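Local atomic coordinates of putative cell adhesion protein (Bacteroides eggerthii, PDB entry 4GPV), a protein that probably serves as a structural subunit of a FimA-like pilus, by which this gut bacterium would adhere to surfaces or other cells. Residues A[44-56]-A[65-77]. Residues are numbered along the deposited sequence; the frame is centred on the assembly and turned at random.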
ATOM      1  N   ASP A  44      -8.332 -11.398   5.516  1.00 36.60           N
ATOM      2  CA  ASP A  44      -8.414 -12.666   4.790  1.00 37.59           C
ATOM      3  C   ASP A  44      -8.078 -12.340   3.355  1.00 42.68           C
ATOM      4  O   ASP A  44      -8.818 -11.605   2.695  1.00 46.28           O
ATOM      5  CB  ASP A  44      -9.797 -13.327   4.943  1.00 41.36           C
ATOM      6  CG  ASP A  44      -9.936 -14.071   6.248  1.00 58.06           C
ATOM      7  OD1 ASP A  44      -9.335 -15.161   6.375  1.00 61.07           O
ATOM      8  OD2 ASP A  44     -10.641 -13.562   7.147  1.00 68.13           O
ATOM      9  N   ALA A  45      -6.881 -12.721   2.937  1.00 35.93           N
ATOM     10  CA  ALA A  45      -6.381 -12.372   1.620  1.00 33.87           C
ATOM     11  C   ALA A  45      -6.338 -13.572   0.738  1.00 34.02           C
ATOM     12  O   ALA A  45      -5.688 -14.569   1.055  1.00 34.25           O
ATOM     13  CB  ALA A  45      -5.002 -11.748   1.727  1.00 33.78           C
ATOM     14  N   VAL A  46      -7.039 -13.489  -0.383  1.00 29.60           N
ATOM     15  CA  VAL A  46      -7.067 -14.599  -1.317  1.00 29.52           C
ATOM     16  C   VAL A  46      -5.731 -14.684  -2.088  1.00 28.35           C
ATOM     17  O   VAL A  46      -5.194 -13.682  -2.549  1.00 25.60           O
ATOM     18  CB  VAL A  46      -8.298 -14.543  -2.264  1.00 36.17           C
ATOM     19  CG1 VAL A  46      -8.470 -13.168  -2.906  1.00 36.81           C
ATOM     20  CG2 VAL A  46      -8.268 -15.647  -3.315  1.00 36.51           C
ATOM     21  N   ILE A  47      -5.213 -15.907  -2.201  1.00 25.83           N
ATOM     22  CA  ILE A  47      -4.054 -16.199  -3.041  1.00 25.55           C
ATOM     23  C   ILE A  47      -4.624 -16.623  -4.376  1.00 28.64           C
ATOM     24  O   ILE A  47      -5.153 -17.726  -4.477  1.00 29.17           O
ATOM     25  CB  ILE A  47      -3.087 -17.286  -2.460  1.00 28.65           C
ATOM     26  CG1 ILE A  47      -2.436 -16.821  -1.136  1.00 28.25           C
ATOM     27  CG2 ILE A  47      -2.005 -17.680  -3.523  1.00 26.80           C
ATOM     28  CD1 ILE A  47      -1.681 -17.970  -0.396  1.00 36.18           C
ATOM     29  N   ASN A  48      -4.567 -15.753  -5.380  1.00 23.14           N
ATOM     30  CA  ASN A  48      -5.057 -16.098  -6.707  1.00 23.12           C
ATOM     31  C   ASN A  48      -4.056 -16.976  -7.459  1.00 25.89           C
ATOM     32  O   ASN A  48      -4.438 -17.857  -8.239  1.00 25.71           O
ATOM     33  CB  ASN A  48      -5.342 -14.841  -7.508  1.00 22.74           C
ATOM     34  CG  ASN A  48      -6.484 -14.091  -6.898  1.00 27.54           C
ATOM     35  OD1 ASN A  48      -7.565 -14.670  -6.670  1.00 27.07           O
ATOM     36  ND2 ASN A  48      -6.264 -12.825  -6.596  1.00 26.30           N
ATOM     37  N   ASN A  49      -2.761 -16.680  -7.249  1.00 21.97           N
ATOM     38  CA  ASN A  49      -1.632 -17.352  -7.877  1.00 22.01           C
ATOM     39  C   ASN A  49      -0.364 -16.968  -7.140  1.00 23.23           C
ATOM     40  O   ASN A  49      -0.373 -16.020  -6.325  1.00 21.38           O
ATOM     41  CB  ASN A  49      -1.524 -16.954  -9.352  1.00 25.12           C
ATOM     42  CG  ASN A  49      -1.469 -15.459  -9.537  1.00 26.37           C
ATOM     43  OD1 ASN A  49      -0.469 -14.802  -9.180  1.00 24.27           O
ATOM     44  ND2 ASN A  49      -2.576 -14.898 -10.026  1.00 24.46           N
ATOM     45  N   TYR A  50       0.716 -17.700  -7.390  1.00 21.54           N
ATOM     46  CA  TYR A  50       1.989 -17.336  -6.752  1.00 20.78           C
ATOM     47  C   TYR A  50       3.155 -17.913  -7.550  1.00 22.57           C
ATOM     48  O   TYR A  50       2.960 -18.785  -8.390  1.00 22.98           O
ATOM     49  CB  TYR A  50       2.036 -17.807  -5.277  1.00 21.14           C
ATOM     50  CG  TYR A  50       1.885 -19.307  -5.088  1.00 23.70           C
ATOM     51  CD1 TYR A  50       0.629 -19.890  -4.975  1.00 25.59           C
ATOM     52  CD2 TYR A  50       3.003 -20.143  -5.037  1.00 24.16           C
ATOM     53  CE1 TYR A  50       0.482 -21.270  -4.813  1.00 23.44           C
ATOM     54  CE2 TYR A  50       2.867 -21.524  -4.873  1.00 25.91           C
ATOM     55  CZ  TYR A  50       1.602 -22.078  -4.743  1.00 29.95           C
ATOM     56  OH  TYR A  50       1.432 -23.427  -4.567  1.00 29.37           O
ATOM     57  N   LEU A  51       4.348 -17.416  -7.278  1.00 18.17           N
ATOM     58  CA  LEU A  51       5.597 -17.897  -7.858  1.00 19.34           C
ATOM     59  C   LEU A  51       6.512 -18.336  -6.728  1.00 21.20           C
ATOM     60  O   LEU A  51       6.605 -17.648  -5.710  1.00 19.54           O
ATOM     61  CB  LEU A  51       6.314 -16.832  -8.725  1.00 20.34           C
ATOM     62  CG  LEU A  51       5.512 -16.201  -9.886  1.00 24.36           C
ATOM     63  CD1 LEU A  51       6.232 -14.954 -10.435  1.00 22.72           C
ATOM     64  CD2 LEU A  51       5.316 -17.205 -11.008  1.00 28.39           C
ATOM     65  N   VAL A  52       7.227 -19.429  -6.927  1.00 19.66           N
ATOM     66  CA  VAL A  52       8.226 -19.905  -5.955  1.00 18.48           C
ATOM     67  C   VAL A  52       9.587 -19.917  -6.674  1.00 23.30           C
ATOM     68  O   VAL A  52       9.735 -20.544  -7.732  1.00 24.00           O
ATOM     69  CB  VAL A  52       7.935 -21.301  -5.305  1.00 22.46           C
ATOM     70  CG1 VAL A  52       8.980 -21.663  -4.238  1.00 22.48           C
ATOM     71  CG2 VAL A  52       6.524 -21.386  -4.721  1.00 21.74           C
ATOM     72  N   PHE A  53      10.560 -19.210  -6.102  1.00 20.78           N
ATOM     73  CA  PHE A  53      11.926 -19.162  -6.606  1.00 20.42           C
ATOM     74  C   PHE A  53      12.821 -19.898  -5.628  1.00 23.69           C
ATOM     75  O   PHE A  53      12.749 -19.641  -4.425  1.00 22.98           O
ATOM     76  CB  PHE A  53      12.423 -17.712  -6.782  1.00 22.34           C
ATOM     77  CG  PHE A  53      11.515 -16.831  -7.603  1.00 24.49           C
ATOM     78  CD1 PHE A  53      10.394 -16.234  -7.028  1.00 27.26           C
ATOM     79  CD2 PHE A  53      11.796 -16.575  -8.939  1.00 27.99           C
ATOM     80  CE1 PHE A  53       9.541 -15.426  -7.788  1.00 28.03           C
ATOM     81  CE2 PHE A  53      10.939 -15.768  -9.705  1.00 31.30           C
ATOM     82  CZ  PHE A  53       9.819 -15.204  -9.127  1.00 29.44           C
ATOM     83  N   LEU A  54      13.661 -20.803  -6.135  1.00 21.81           N
ATOM     84  CA  LEU A  54      14.579 -21.540  -5.286  1.00 21.99           C
ATOM     85  C   LEU A  54      15.996 -21.183  -5.679  1.00 25.18           C
ATOM     86  O   LEU A  54      16.302 -21.192  -6.865  1.00 24.81           O
ATOM     87  CB  LEU A  54      14.367 -23.061  -5.403  1.00 22.58           C
ATOM     88  CG  LEU A  54      13.002 -23.604  -4.975  1.00 27.41           C
ATOM     89  CD1 LEU A  54      12.876 -25.107  -5.347  1.00 28.23           C
ATOM     90  CD2 LEU A  54      12.790 -23.425  -3.503  1.00 26.13           C
ATOM     91  N   PHE A  55      16.850 -20.842  -4.702  1.00 22.59           N
ATOM     92  CA  PHE A  55      18.226 -20.454  -5.026  1.00 22.77           C
ATOM     93  C   PHE A  55      19.245 -21.273  -4.300  1.00 26.45           C
ATOM     94  O   PHE A  55      19.025 -21.668  -3.160  1.00 25.06           O
ATOM     95  CB  PHE A  55      18.462 -18.972  -4.685  1.00 23.85           C
ATOM     96  CG  PHE A  55      17.589 -18.047  -5.487  1.00 23.52           C
ATOM     97  CD1 PHE A  55      17.874 -17.777  -6.820  1.00 26.42           C
ATOM     98  CD2 PHE A  55      16.464 -17.468  -4.921  1.00 24.27           C
ATOM     99  CE1 PHE A  55      17.044 -16.938  -7.571  1.00 24.98           C
ATOM    100  CE2 PHE A  55      15.635 -16.624  -5.672  1.00 24.14           C
ATOM    101  CZ  PHE A  55      15.928 -16.366  -6.987  1.00 21.57           C
ATOM    102  N   ARG A  56      20.393 -21.479  -4.951  1.00 24.26           N
ATOM    103  CA  ARG A  56      21.526 -22.179  -4.361  1.00 26.34           C
ATOM    104  C   ARG A  56      22.314 -21.191  -3.462  1.00 31.99           C
ATOM    105  O   ARG A  56      22.000 -19.993  -3.450  1.00 31.93           O
ATOM    106  CB  ARG A  56      22.396 -22.802  -5.456  1.00 26.85           C
ATOM    107  CG  ARG A  56      21.596 -23.803  -6.267  1.00 27.38           C
ATOM    108  CD  ARG A  56      22.368 -24.518  -7.353  1.00 30.78           C
ATOM    109  NE  ARG A  56      21.439 -25.415  -8.034  1.00 28.74           N
ATOM    110  CZ  ARG A  56      21.543 -25.819  -9.294  1.00 35.05           C
ATOM    111  NH1 ARG A  56      22.606 -25.489 -10.022  1.00 27.59           N
ATOM    112  NH2 ARG A  56      20.618 -26.605  -9.819  1.00 25.36           N
ATOM    113  N   PRO A  65      11.460 -21.065 -12.031  1.00 27.28           N
ATOM    114  CA  PRO A  65      10.427 -20.741 -11.024  1.00 26.14           C
ATOM    115  C   PRO A  65       9.128 -21.530 -11.182  1.00 27.70           C
ATOM    116  O   PRO A  65       8.715 -21.892 -12.298  1.00 27.96           O
ATOM    117  CB  PRO A  65      10.197 -19.241 -11.221  1.00 27.62           C
ATOM    118  CG  PRO A  65      11.492 -18.767 -11.834  1.00 30.63           C
ATOM    119  CD  PRO A  65      11.898 -19.858 -12.754  1.00 28.56           C
ATOM    120  N   TYR A  66       8.532 -21.877 -10.044  1.00 23.60           N
ATOM    121  CA  TYR A  66       7.288 -22.635  -9.980  1.00 24.14           C
ATOM    122  C   TYR A  66       6.110 -21.688 -10.063  1.00 27.10           C
ATOM    123  O   TYR A  66       6.052 -20.696  -9.312  1.00 25.30           O
ATOM    124  CB  TYR A  66       7.228 -23.461  -8.676  1.00 25.41           C
ATOM    125  CG  TYR A  66       5.931 -24.210  -8.479  1.00 28.98           C
ATOM    126  CD1 TYR A  66       5.742 -25.478  -9.033  1.00 32.86           C
ATOM    127  CD2 TYR A  66       4.870 -23.634  -7.788  1.00 29.21           C
ATOM    128  CE1 TYR A  66       4.537 -26.163  -8.878  1.00 35.26           C
ATOM    129  CE2 TYR A  66       3.654 -24.302  -7.646  1.00 30.73           C
ATOM    130  CZ  TYR A  66       3.498 -25.571  -8.178  1.00 39.11           C
ATOM    131  OH  TYR A  66       2.306 -26.224  -8.011  1.00 45.22           O
ATOM    132  N   GLU A  67       5.157 -22.000 -10.943  1.00 25.20           N
ATOM    133  CA  GLU A  67       3.937 -21.200 -11.081  1.00 25.91           C
ATOM    134  C   GLU A  67       2.776 -21.906 -10.375  1.00 30.77           C
ATOM    135  O   GLU A  67       2.324 -22.971 -10.824  1.00 29.97           O
ATOM    136  CB  GLU A  67       3.601 -20.972 -12.563  1.00 27.77           C
ATOM    137  CG  GLU A  67       4.601 -20.117 -13.308  1.00 32.51           C
ATOM    138  CD  GLU A  67       4.177 -19.879 -14.739  1.00 41.65           C
ATOM    139  OE1 GLU A  67       4.495 -20.734 -15.595  1.00 48.53           O
ATOM    140  OE2 GLU A  67       3.496 -18.861 -15.001  1.00 34.46           O
ATOM    141  N   GLY A  68       2.336 -21.327  -9.261  1.00 26.52           N
ATOM    142  CA  GLY A  68       1.234 -21.856  -8.468  1.00 26.29           C
ATOM    143  C   GLY A  68      -0.081 -21.183  -8.781  1.00 31.40           C
ATOM    144  O   GLY A  68      -0.120 -20.013  -9.188  1.00 28.26           O
ATOM    145  N   SER A  69      -1.169 -21.922  -8.558  1.00 31.05           N
ATOM    146  CA  SER A  69      -2.533 -21.408  -8.732  1.00 32.46           C
ATOM    147  C   SER A  69      -3.090 -20.965  -7.359  1.00 37.47           C
ATOM    148  O   SER A  69      -2.319 -20.521  -6.488  1.00 33.60           O
ATOM    149  CB  SER A  69      -3.412 -22.462  -9.406  1.00 38.61           C
ATOM    150  OG  SER A  69      -3.352 -23.702  -8.717  1.00 52.03           O
ATOM    151  N   SER A  70      -4.417 -21.034  -7.175  1.00 37.42           N
ATOM    152  CA  SER A  70      -5.092 -20.574  -5.965  1.00 37.79           C
ATOM    153  C   SER A  70      -5.077 -21.654  -4.899  1.00 43.82           C
ATOM    154  O   SER A  70      -6.055 -22.399  -4.753  1.00 45.44           O
ATOM    155  CB  SER A  70      -6.531 -20.154  -6.280  1.00 41.74           C
ATOM    156  OG  SER A  70      -6.630 -19.265  -7.383  1.00 53.57           O
ATOM    157  N   ASN A  71      -3.954 -21.763  -4.181  1.00 38.37           N
ATOM    158  CA  ASN A  71      -3.732 -22.754  -3.122  1.00 38.21           C
ATOM    159  C   ASN A  71      -2.592 -22.287  -2.199  1.00 40.58           C
ATOM    160  O   ASN A  71      -1.993 -21.232  -2.442  1.00 39.34           O
ATOM    161  CB  ASN A  71      -3.446 -24.161  -3.708  1.00 35.51           C
ATOM    162  CG  ASN A  71      -2.145 -24.268  -4.465  1.00 47.03           C
ATOM    163  OD1 ASN A  71      -1.058 -24.194  -3.885  1.00 38.94           O
ATOM    164  ND2 ASN A  71      -2.227 -24.450  -5.775  1.00 37.77           N
ATOM    165  N   ALA A  72      -2.291 -23.079  -1.154  1.00 37.13           N
ATOM    166  CA  ALA A  72      -1.251 -22.730  -0.183  1.00 36.57           C
ATOM    167  C   ALA A  72      -0.243 -23.876   0.010  1.00 38.14           C
ATOM    168  O   ALA A  72       0.420 -23.935   1.048  1.00 34.44           O
ATOM    169  CB  ALA A  72      -1.895 -22.362   1.150  1.00 37.32           C
ATOM    170  N   ALA A  73      -0.140 -24.792  -0.988  1.00 36.81           N
ATOM    171  CA  ALA A  73       0.788 -25.929  -0.943  1.00 37.03           C
ATOM    172  C   ALA A  73       1.287 -26.308  -2.341  1.00 39.22           C
ATOM    173  O   ALA A  73       0.488 -26.450  -3.252  1.00 40.00           O
ATOM    174  CB  ALA A  73       0.130 -27.131  -0.277  1.00 39.19           C
ATOM    175  N   ALA A  74       2.615 -26.448  -2.513  1.00 33.88           N
ATOM    176  CA  ALA A  74       3.230 -26.860  -3.785  1.00 32.38           C
ATOM    177  C   ALA A  74       4.223 -28.001  -3.560  1.00 34.74           C
ATOM    178  O   ALA A  74       4.915 -28.010  -2.542  1.00 33.29           O
ATOM    179  CB  ALA A  74       3.950 -25.679  -4.429  1.00 31.72           C
ATOM    180  N   THR A  75       4.283 -28.967  -4.497  1.00 31.41           N
ATOM    181  CA  THR A  75       5.267 -30.045  -4.477  1.00 31.61           C
ATOM    182  C   THR A  75       6.192 -29.777  -5.668  1.00 35.14           C
ATOM    183  O   THR A  75       5.753 -29.841  -6.822  1.00 36.09           O
ATOM    184  CB  THR A  75       4.585 -31.426  -4.494  1.00 44.03           C
ATOM    185  OG1 THR A  75       3.699 -31.512  -3.383  1.00 42.80           O
ATOM    186  CG2 THR A  75       5.584 -32.580  -4.426  1.00 45.63           C
ATOM    187  N   ILE A  76       7.453 -29.429  -5.386  1.00 30.29           N
ATOM    188  CA  ILE A  76       8.403 -29.103  -6.440  1.00 29.11           C
ATOM    189  C   ILE A  76       9.394 -30.258  -6.572  1.00 31.96           C
ATOM    190  O   ILE A  76      10.041 -30.622  -5.585  1.00 30.61           O
ATOM    191  CB  ILE A  76       9.099 -27.742  -6.170  1.00 30.12           C
ATOM    192  CG1 ILE A  76       8.065 -26.574  -6.163  1.00 30.84           C
ATOM    193  CG2 ILE A  76      10.206 -27.490  -7.204  1.00 29.78           C
ATOM    194  CD1 ILE A  76       8.552 -25.262  -5.559  1.00 29.69           C
ATOM    195  N   THR A  77       9.522 -30.831  -7.787  1.00 28.96           N
ATOM    196  CA  THR A  77      10.444 -31.961  -7.973  1.00 30.30           C
ATOM    197  C   THR A  77      11.549 -31.658  -9.002  1.00 33.95           C
ATOM    198  O   THR A  77      12.364 -32.526  -9.298  1.00 35.68           O
ATOM    199  CB  THR A  77       9.672 -33.216  -8.419  1.00 39.74           C
ATOM    200  OG1 THR A  77       9.130 -32.971  -9.720  1.00 41.50           O
ATOM    201  CG2 THR A  77       8.574 -33.610  -7.441  1.00 39.79           C
TER
HETATM  202  O   HOH W   1      -8.666 -17.261  -6.685  1.00 30.18           O
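Tyr50 lies over Gly68, its partner across the antiparallel hairpin of strands 50-56 and 66-68. With chi1 at 60°, its CG sits between the backbone N and carbonyl carbon, which swings the ring over the neighbouring strand: Gly68 CA lies 3.8 Å from the Tyr50 ring centroid, a CH-pi contact over one face. Glycine suits the place because a CB here would run into the Tyr50 ring as it is placed. Beyond it, Tyr50 OH donates to Asn71 OD1 at 2.7 Å, ring and amide planes nearly perpendicular (89°). Asn71 OD1 also accepts from Ala73 N at 3.1 Å, closing an Asx turn that leads into strand 73-76. The small Ala74 lets its CB meet the ring edge, 3.4 Å from Tyr50 OH, and Tyr66 crosses the ring obliquely. On the same face, branched Val52 presents CG1 to Ile76 CD1 at 3.9 Å; Leu54 CD1 meets Ile76 CG2 tip to tip. Replacing Tyr50 with an alanine would probably uncover Gly68 and cost Asn71 OD1 its hydroxyl donor, leaving the turn freer to shift. Apolar packing against strand 18-24, which touches Tyr50, Leu54 and Ile76, is thus combined with the Tyr50 hydroxyl bond to Asn71, which ties the hairpin to the following turn.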